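Local coordinates for type ii site-specific deoxyribonuclease (Klebsiella pneumoniae, PDB 6EKR), which probably cleaves double-stranded DNA at a specific recognition sequence, as a type II restriction endonuclease of the PD-(D/E)xK nuclease superfamily, at residues V241-Y253 and P269-I281. The protein carries 2 engineered substitutions. Residues are numbered along the deposited sequence; the frame is centred on the assembly and turned at random.
Sequences VNHICVPGTIRLY and PERYLERDLTDII. With SO4 (sulfate ion), chain E.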
ATOM      1  N   VAL A 241      12.575 -19.150  -6.817  1.00 60.87           N
ATOM      2  CA  VAL A 241      12.254 -17.727  -6.910  1.00 59.38           C
ATOM      3  C   VAL A 241      10.932 -17.481  -7.641  1.00 58.63           C
ATOM      4  O   VAL A 241      10.714 -17.984  -8.742  1.00 58.49           O
ATOM      5  CB  VAL A 241      13.400 -16.932  -7.591  1.00 59.34           C
ATOM      6  CG1 VAL A 241      13.080 -15.445  -7.648  1.00 58.95           C
ATOM      7  CG2 VAL A 241      14.725 -17.156  -6.870  1.00 59.08           C
ATOM      8  N   ASN A 242      10.050 -16.712  -7.009  1.00 57.55           N
ATOM      9  CA  ASN A 242       8.822 -16.265  -7.655  1.00 56.33           C
ATOM     10  C   ASN A 242       9.014 -14.904  -8.288  1.00 55.50           C
ATOM     11  O   ASN A 242       9.955 -14.189  -7.967  1.00 55.49           O
ATOM     12  CB  ASN A 242       7.665 -16.186  -6.656  1.00 56.42           C
ATOM     13  CG  ASN A 242       7.466 -17.467  -5.882  1.00 56.10           C
ATOM     14  OD1 ASN A 242       7.435 -18.559  -6.457  1.00 56.40           O
ATOM     15  ND2 ASN A 242       7.318 -17.340  -4.562  1.00 54.81           N
ATOM     16  N   HIS A 243       8.110 -14.559  -9.193  1.00 54.59           N
ATOM     17  CA  HIS A 243       8.052 -13.247  -9.799  1.00 53.55           C
ATOM     18  C   HIS A 243       6.651 -12.745  -9.478  1.00 53.40           C
ATOM     19  O   HIS A 243       5.667 -13.283  -9.986  1.00 53.52           O
ATOM     20  CB  HIS A 243       8.252 -13.368 -11.314  1.00 53.42           C
ATOM     21  CG  HIS A 243       9.684 -13.520 -11.743  1.00 51.65           C
ATOM     22  ND1 HIS A 243      10.095 -13.294 -13.039  1.00 50.12           N
ATOM     23  CD2 HIS A 243      10.798 -13.862 -11.054  1.00 49.97           C
ATOM     24  CE1 HIS A 243      11.398 -13.493 -13.131  1.00 48.66           C
ATOM     25  NE2 HIS A 243      11.848 -13.840 -11.941  1.00 48.43           N
ATOM     26  N   ILE A 244       6.549 -11.742  -8.610  1.00 52.90           N
ATOM     27  CA  ILE A 244       5.242 -11.259  -8.170  1.00 52.43           C
ATOM     28  C   ILE A 244       4.674 -10.228  -9.136  1.00 52.09           C
ATOM     29  O   ILE A 244       4.999  -9.041  -9.065  1.00 52.31           O
ATOM     30  CB  ILE A 244       5.263 -10.700  -6.725  1.00 52.44           C
ATOM     31  CG1 ILE A 244       5.735 -11.768  -5.722  1.00 52.69           C
ATOM     32  CG2 ILE A 244       3.879 -10.158  -6.337  1.00 52.61           C
ATOM     33  CD1 ILE A 244       4.881 -13.053  -5.668  1.00 52.49           C
ATOM     34  N   CYS A 245       3.810 -10.696 -10.030  1.00 51.52           N
ATOM     35  CA  CYS A 245       3.271  -9.852 -11.085  1.00 51.02           C
ATOM     36  C   CYS A 245       1.762  -9.711 -11.043  1.00 50.64           C
ATOM     37  O   CYS A 245       1.029 -10.639 -10.685  1.00 50.47           O
ATOM     38  CB  CYS A 245       3.691 -10.378 -12.449  1.00 51.01           C
ATOM     39  SG  CYS A 245       5.444 -10.324 -12.695  1.00 51.63           S
ATOM     40  N   VAL A 246       1.308  -8.535 -11.443  1.00 50.22           N
ATOM     41  CA  VAL A 246      -0.097  -8.204 -11.399  1.00 49.83           C
ATOM     42  C   VAL A 246      -0.511  -7.583 -12.757  1.00 49.65           C
ATOM     43  O   VAL A 246      -0.907  -6.417 -12.826  1.00 49.66           O
ATOM     44  CB  VAL A 246      -0.417  -7.304 -10.142  1.00 49.82           C
ATOM     45  CG1 VAL A 246      -0.454  -8.137  -8.887  1.00 49.27           C
ATOM     46  CG2 VAL A 246       0.616  -6.204  -9.965  1.00 49.41           C
ATOM     47  N   PRO A 247      -0.430  -8.378 -13.846  1.00 49.48           N
ATOM     48  CA  PRO A 247      -0.577  -7.824 -15.193  1.00 49.36           C
ATOM     49  C   PRO A 247      -1.945  -7.202 -15.433  1.00 49.32           C
ATOM     50  O   PRO A 247      -2.034  -6.176 -16.106  1.00 49.10           O
ATOM     51  CB  PRO A 247      -0.376  -9.042 -16.102  1.00 49.32           C
ATOM     52  CG  PRO A 247      -0.675 -10.215 -15.252  1.00 49.27           C
ATOM     53  CD  PRO A 247      -0.227  -9.837 -13.882  1.00 49.66           C
ATOM     54  N   GLY A 248      -2.990  -7.815 -14.875  1.00 49.44           N
ATOM     55  CA  GLY A 248      -4.346  -7.282 -14.960  1.00 49.62           C
ATOM     56  C   GLY A 248      -4.448  -5.914 -14.313  1.00 50.11           C
ATOM     57  O   GLY A 248      -5.047  -4.986 -14.871  1.00 50.29           O
ATOM     58  N   THR A 249      -3.845  -5.786 -13.137  1.00 50.26           N
ATOM     59  CA  THR A 249      -3.894  -4.550 -12.378  1.00 50.65           C
ATOM     60  C   THR A 249      -3.206  -3.383 -13.099  1.00 50.83           C
ATOM     61  O   THR A 249      -3.728  -2.264 -13.127  1.00 51.02           O
ATOM     62  CB  THR A 249      -3.344  -4.783 -10.959  1.00 50.72           C
ATOM     63  OG1 THR A 249      -4.385  -5.363 -10.168  1.00 51.30           O
ATOM     64  CG2 THR A 249      -2.891  -3.492 -10.298  1.00 50.59           C
ATOM     65  N   ILE A 250      -2.059  -3.657 -13.706  1.00 50.90           N
ATOM     66  CA  ILE A 250      -1.284  -2.626 -14.380  1.00 50.97           C
ATOM     67  C   ILE A 250      -2.007  -2.146 -15.627  1.00 51.11           C
ATOM     68  O   ILE A 250      -1.944  -0.969 -15.972  1.00 51.15           O
ATOM     69  CB  ILE A 250       0.143  -3.107 -14.708  1.00 50.84           C
ATOM     70  CG1 ILE A 250       0.850  -3.534 -13.423  1.00 50.83           C
ATOM     71  CG2 ILE A 250       0.945  -2.002 -15.353  1.00 51.16           C
ATOM     72  CD1 ILE A 250       2.140  -4.264 -13.650  1.00 51.74           C
ATOM     73  N   ARG A 251      -2.709  -3.058 -16.289  1.00 51.47           N
ATOM     74  CA  ARG A 251      -3.507  -2.697 -17.454  1.00 52.15           C
ATOM     75  C   ARG A 251      -4.683  -1.802 -17.060  1.00 52.33           C
ATOM     76  O   ARG A 251      -4.884  -0.738 -17.645  1.00 52.24           O
ATOM     77  CB  ARG A 251      -4.003  -3.943 -18.178  1.00 52.49           C
ATOM     78  CG  ARG A 251      -2.916  -4.776 -18.848  1.00 53.18           C
ATOM     79  CD  ARG A 251      -3.507  -6.064 -19.387  1.00 55.50           C
ATOM     80  NE  ARG A 251      -4.739  -5.804 -20.126  1.00 58.50           N
ATOM     81  CZ  ARG A 251      -5.573  -6.741 -20.564  1.00 60.78           C
ATOM     82  NH1 ARG A 251      -5.310  -8.024 -20.351  1.00 62.48           N
ATOM     83  NH2 ARG A 251      -6.672  -6.391 -21.225  1.00 61.42           N
ATOM     84  N   LEU A 252      -5.448  -2.228 -16.055  1.00 52.57           N
ATOM     85  CA  LEU A 252      -6.473  -1.369 -15.472  1.00 53.02           C
ATOM     86  C   LEU A 252      -5.889  -0.013 -15.103  1.00 52.97           C
ATOM     87  O   LEU A 252      -6.482   1.025 -15.404  1.00 53.26           O
ATOM     88  CB  LEU A 252      -7.109  -2.018 -14.245  1.00 53.08           C
ATOM     89  CG  LEU A 252      -8.363  -2.878 -14.436  1.00 54.15           C
ATOM     90  CD1 LEU A 252      -8.077  -4.150 -15.237  1.00 56.45           C
ATOM     91  CD2 LEU A 252      -8.962  -3.249 -13.084  1.00 53.87           C
ATOM     92  N   TYR A 253      -4.720  -0.017 -14.476  1.00 52.86           N
ATOM     93  CA  TYR A 253      -4.093   1.227 -14.081  1.00 52.95           C
ATOM     94  C   TYR A 253      -3.693   2.100 -15.270  1.00 53.06           C
ATOM     95  O   TYR A 253      -4.028   3.277 -15.294  1.00 52.79           O
ATOM     96  CB  TYR A 253      -2.919   0.980 -13.133  1.00 53.22           C
ATOM     97  CG  TYR A 253      -3.313   0.546 -11.720  1.00 53.31           C
ATOM     98  CD1 TYR A 253      -4.643   0.546 -11.297  1.00 52.52           C
ATOM     99  CD2 TYR A 253      -2.338   0.158 -10.803  1.00 53.87           C
ATOM    100  CE1 TYR A 253      -4.986   0.150 -10.013  1.00 52.69           C
ATOM    101  CE2 TYR A 253      -2.669  -0.230  -9.516  1.00 53.53           C
ATOM    102  CZ  TYR A 253      -3.989  -0.232  -9.124  1.00 53.41           C
ATOM    103  OH  TYR A 253      -4.296  -0.624  -7.837  1.00 53.24           O
ATOM    104  N   PRO A 269      10.643  -9.197 -15.066  1.00 45.15           N
ATOM    105  CA  PRO A 269       9.937 -10.467 -14.927  1.00 45.24           C
ATOM    106  C   PRO A 269       9.404 -10.899 -16.277  1.00 45.69           C
ATOM    107  O   PRO A 269       8.860 -10.084 -17.031  1.00 45.53           O
ATOM    108  CB  PRO A 269       8.789 -10.152 -13.963  1.00 45.16           C
ATOM    109  CG  PRO A 269       8.654  -8.676 -13.964  1.00 45.08           C
ATOM    110  CD  PRO A 269       9.981  -8.096 -14.335  1.00 44.94           C
ATOM    111  N   GLU A 270       9.599 -12.175 -16.575  1.00 46.43           N
ATOM    112  CA  GLU A 270       9.180 -12.786 -17.825  1.00 47.12           C
ATOM    113  C   GLU A 270       7.723 -12.495 -18.186  1.00 47.36           C
ATOM    114  O   GLU A 270       7.426 -12.258 -19.361  1.00 48.12           O
ATOM    115  CB  GLU A 270       9.430 -14.281 -17.743  1.00 47.36           C
ATOM    116  CG  GLU A 270       8.841 -15.105 -18.858  1.00 48.78           C
ATOM    117  CD  GLU A 270       8.988 -16.579 -18.570  1.00 50.55           C
ATOM    118  OE1 GLU A 270       9.952 -17.191 -19.090  1.00 50.66           O
ATOM    119  OE2 GLU A 270       8.158 -17.108 -17.794  1.00 51.19           O
ATOM    120  N   ARG A 271       6.828 -12.488 -17.193  1.00 47.21           N
ATOM    121  CA  ARG A 271       5.416 -12.180 -17.433  1.00 47.24           C
ATOM    122  C   ARG A 271       5.200 -10.791 -18.029  1.00 47.69           C
ATOM    123  O   ARG A 271       4.328 -10.610 -18.870  1.00 47.76           O
ATOM    124  CB  ARG A 271       4.590 -12.333 -16.151  1.00 47.09           C
ATOM    125  CG  ARG A 271       3.079 -12.052 -16.295  1.00 46.61           C
ATOM    126  CD  ARG A 271       2.408 -12.959 -17.325  1.00 46.76           C
ATOM    127  NE  ARG A 271       1.031 -12.566 -17.628  1.00 46.70           N
ATOM    128  CZ  ARG A 271       0.679 -11.679 -18.559  1.00 46.99           C
ATOM    129  NH1 ARG A 271       1.597 -11.063 -19.288  1.00 46.81           N
ATOM    130  NH2 ARG A 271      -0.600 -11.394 -18.756  1.00 46.41           N
ATOM    131  N   TYR A 272       5.995  -9.815 -17.601  1.00 48.24           N
ATOM    132  CA  TYR A 272       5.831  -8.446 -18.078  1.00 48.65           C
ATOM    133  C   TYR A 272       6.392  -8.217 -19.493  1.00 49.42           C
ATOM    134  O   TYR A 272       6.317  -7.101 -20.015  1.00 49.85           O
ATOM    135  CB  TYR A 272       6.407  -7.422 -17.079  1.00 48.13           C
ATOM    136  CG  TYR A 272       5.610  -7.235 -15.794  1.00 47.61           C
ATOM    137  CD1 TYR A 272       4.337  -7.778 -15.642  1.00 47.97           C
ATOM    138  CD2 TYR A 272       6.127  -6.494 -14.733  1.00 47.76           C
ATOM    139  CE1 TYR A 272       3.603  -7.598 -14.467  1.00 48.14           C
ATOM    140  CE2 TYR A 272       5.403  -6.319 -13.545  1.00 47.95           C
ATOM    141  CZ  TYR A 272       4.141  -6.872 -13.421  1.00 47.64           C
ATOM    142  OH  TYR A 272       3.403  -6.699 -12.271  1.00 46.35           O
ATOM    143  N   LEU A 273       6.925  -9.262 -20.123  1.00 49.90           N
ATOM    144  CA  LEU A 273       7.468  -9.122 -21.480  1.00 50.57           C
ATOM    145  C   LEU A 273       6.444  -9.365 -22.604  1.00 51.09           C
ATOM    146  O   LEU A 273       6.770  -9.290 -23.793  1.00 51.21           O
ATOM    147  CB  LEU A 273       8.711 -10.002 -21.654  1.00 50.56           C
ATOM    148  CG  LEU A 273       9.993  -9.362 -21.101  1.00 50.66           C
ATOM    149  CD1 LEU A 273      11.226 -10.176 -21.447  1.00 50.21           C
ATOM    150  CD2 LEU A 273      10.145  -7.910 -21.589  1.00 50.40           C
ATOM    151  N   GLU A 274       5.203  -9.631 -22.205  1.00 51.45           N
ATOM    152  CA  GLU A 274       4.131 -10.014 -23.107  1.00 51.63           C
ATOM    153  C   GLU A 274       3.385  -8.800 -23.658  1.00 52.10           C
ATOM    154  O   GLU A 274       3.352  -7.738 -23.022  1.00 52.11           O
ATOM    155  CB  GLU A 274       3.147 -10.911 -22.356  1.00 51.55           C
ATOM    156  CG  GLU A 274       3.760 -12.141 -21.713  1.00 51.27           C
ATOM    157  CD  GLU A 274       4.046 -13.249 -22.699  1.00 51.85           C
ATOM    158  OE1 GLU A 274       3.515 -13.209 -23.827  1.00 53.29           O
ATOM    159  OE2 GLU A 274       4.804 -14.174 -22.350  1.00 52.06           O
ATOM    160  N   ARG A 275       2.758  -8.982 -24.822  1.00 52.47           N
ATOM    161  CA  ARG A 275       2.022  -7.922 -25.516  1.00 52.87           C
ATOM    162  C   ARG A 275       0.847  -7.323 -24.733  1.00 52.82           C
ATOM    163  O   ARG A 275       0.537  -6.144 -24.911  1.00 52.50           O
ATOM    164  CB  ARG A 275       1.535  -8.406 -26.890  1.00 53.50           C
ATOM    165  CG  ARG A 275       2.496  -8.177 -28.074  1.00 54.93           C
ATOM    166  CD  ARG A 275       3.561  -9.268 -28.151  1.00 57.69           C
ATOM    167  NE  ARG A 275       4.137  -9.393 -29.491  1.00 60.88           N
ATOM    168  CZ  ARG A 275       4.996 -10.346 -29.863  1.00 61.84           C
ATOM    169  NH1 ARG A 275       5.398 -11.273 -29.000  1.00 61.73           N
ATOM    170  NH2 ARG A 275       5.454 -10.374 -31.108  1.00 61.80           N
ATOM    171  N   ASP A 276       0.196  -8.113 -23.874  1.00 52.88           N
ATOM    172  CA  ASP A 276      -0.924  -7.592 -23.071  1.00 52.89           C
ATOM    173  C   ASP A 276      -0.525  -6.404 -22.196  1.00 52.76           C
ATOM    174  O   ASP A 276      -1.366  -5.571 -21.874  1.00 52.96           O
ATOM    175  CB  ASP A 276      -1.645  -8.692 -22.265  1.00 53.26           C
ATOM    176  CG  ASP A 276      -0.896  -9.126 -20.990  1.00 54.35           C
ATOM    177  OD1 ASP A 276       0.343  -9.316 -21.019  1.00 55.48           O
ATOM    178  OD2 ASP A 276      -1.571  -9.325 -19.952  1.00 54.83           O
ATOM    179  N   LEU A 277       0.759  -6.324 -21.843  1.00 52.56           N
ATOM    180  CA  LEU A 277       1.333  -5.154 -21.176  1.00 52.41           C
ATOM    181  C   LEU A 277       2.088  -4.229 -22.121  1.00 52.23           C
ATOM    182  O   LEU A 277       1.871  -3.010 -22.123  1.00 52.24           O
ATOM    183  CB  LEU A 277       2.290  -5.581 -20.071  1.00 52.54           C
ATOM    184  CG  LEU A 277       1.694  -5.555 -18.673  1.00 53.33           C
ATOM    185  CD1 LEU A 277       2.612  -6.278 -17.755  1.00 54.07           C
ATOM    186  CD2 LEU A 277       1.489  -4.130 -18.203  1.00 53.54           C
ATOM    187  N   THR A 278       2.979  -4.815 -22.919  1.00 51.75           N
ATOM    188  CA  THR A 278       3.874  -4.036 -23.767  1.00 51.18           C
ATOM    189  C   THR A 278       3.145  -3.281 -24.880  1.00 51.19           C
ATOM    190  O   THR A 278       3.725  -2.391 -25.486  1.00 51.32           O
ATOM    191  CB  THR A 278       5.030  -4.895 -24.332  1.00 51.19           C
ATOM    192  OG1 THR A 278       4.568  -5.704 -25.423  1.00 51.02           O
ATOM    193  CG2 THR A 278       5.631  -5.777 -23.236  1.00 50.54           C
ATOM    194  N   ASP A 279       1.889  -3.640 -25.151  1.00 51.22           N
ATOM    195  CA  ASP A 279       1.071  -2.928 -26.135  1.00 51.23           C
ATOM    196  C   ASP A 279       0.682  -1.574 -25.598  1.00 50.89           C
ATOM    197  O   ASP A 279       0.609  -0.611 -26.339  1.00 51.11           O
ATOM    198  CB  ASP A 279      -0.221  -3.688 -26.470  1.00 51.54           C
ATOM    199  CG  ASP A 279      -0.011  -4.834 -27.453  1.00 52.62           C
ATOM    200  OD1 ASP A 279       1.030  -4.885 -28.142  1.00 54.22           O
ATOM    201  OD2 ASP A 279      -0.904  -5.702 -27.529  1.00 53.65           O
ATOM    202  N   ILE A 280       0.421  -1.505 -24.301  1.00 50.68           N
ATOM    203  CA  ILE A 280      -0.122  -0.293 -23.698  1.00 50.23           C
ATOM    204  C   ILE A 280       0.869   0.462 -22.800  1.00 49.76           C
ATOM    205  O   ILE A 280       0.622   1.619 -22.470  1.00 49.67           O
ATOM    206  CB  ILE A 280      -1.431  -0.584 -22.938  1.00 50.47           C
ATOM    207  CG1 ILE A 280      -1.173  -1.513 -21.744  1.00 50.68           C
ATOM    208  CG2 ILE A 280      -2.483  -1.172 -23.890  1.00 50.28           C
ATOM    209  CD1 ILE A 280      -2.298  -1.509 -20.722  1.00 51.73           C
ATOM    210  N   ILE A 281       1.970  -0.188 -22.409  1.00 49.09           N
ATOM    211  CA  ILE A 281       3.065   0.479 -21.678  1.00 48.60           C
ATOM    212  C   ILE A 281       4.447  -0.121 -21.980  1.00 48.54           C
ATOM    213  O   ILE A 281       4.636  -1.335 -21.894  1.00 48.63           O
ATOM    214  CB  ILE A 281       2.818   0.561 -20.132  1.00 48.41           C
ATOM    215  CG1 ILE A 281       3.930   1.343 -19.439  1.00 48.34           C
ATOM    216  CG2 ILE A 281       2.682  -0.814 -19.502  1.00 48.02           C
ATOM    217  CD1 ILE A 281       3.547   1.886 -18.071  1.00 48.69           C
TER
HETATM  218  S   SO4 E 404       5.283 -20.902  -4.269  1.00133.28           S
HETATM  219  O1  SO4 E 404       6.381 -20.223  -3.587  1.00133.01           O
HETATM  220  O2  SO4 E 404       5.305 -20.573  -5.692  1.00133.27           O
HETATM  221  O3  SO4 E 404       5.427 -22.347  -4.101  1.00133.22           O
HETATM  222  O4  SO4 E 404       4.010 -20.470  -3.700  1.00133.32           O
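From His243 facing Pro269 to Arg251 facing Leu277, 241-253 and 269-281 run alongside each other in the same chain direction, their CA atoms 6.1 Å apart at the first of these pairs and 6.6 Å at the last. Tyr272 makes the central link. Its OH receives the backbone N-H of Val246, the residue in the N-cap position of helix 247-257, over 2.9 Å in a nearly straight bond (171°). Cys245 SG sits over one face of the same ring, 3.8 Å from its centroid and only 16° off the normal, and also touches Pro269 CB at 3.6 Å. With SG anti to its carbonyl carbon (chi1 -64°), Cys245 can reach both. Ile250 CD1 comes up to the phenol end of Tyr272, around CZ and OH, while its CG2 packs on Leu277 CD2.

The two segments flank strand 262-265 in sequence, an inner strand of the mixed sheet in this PD-(D/E)xK nuclease, next to the edge strand 283-285, and Ile250 and Tyr272 both rest on Met263 of that inner strand. On the far side of helix 247-257, Thr249 hydrogen-bonds Asp167 of the second subunit, so the helix lies between the dimer interface and 269-281.

Further out, Arg271 grips Asp276 end-on, NH1 to OD1 at 2.8 Å and NH2 to OD2 at 2.6 Å, which fixes the turn of the guanidinium; Pro247 CB lies over one face of it, toward the rim. Arg251 joins this network by a long salt bridge, NH1 to Asp276 OD2 at 4.0 Å, with its plane steeply inclined to the carboxylate. Its aliphatic part packs on Ile280 CD1. At the other end, His243 lays ND1 against Pro269 CA, while its NE2 is hydrogen-bonded to Tyr56 and its ring stacks with Phe48.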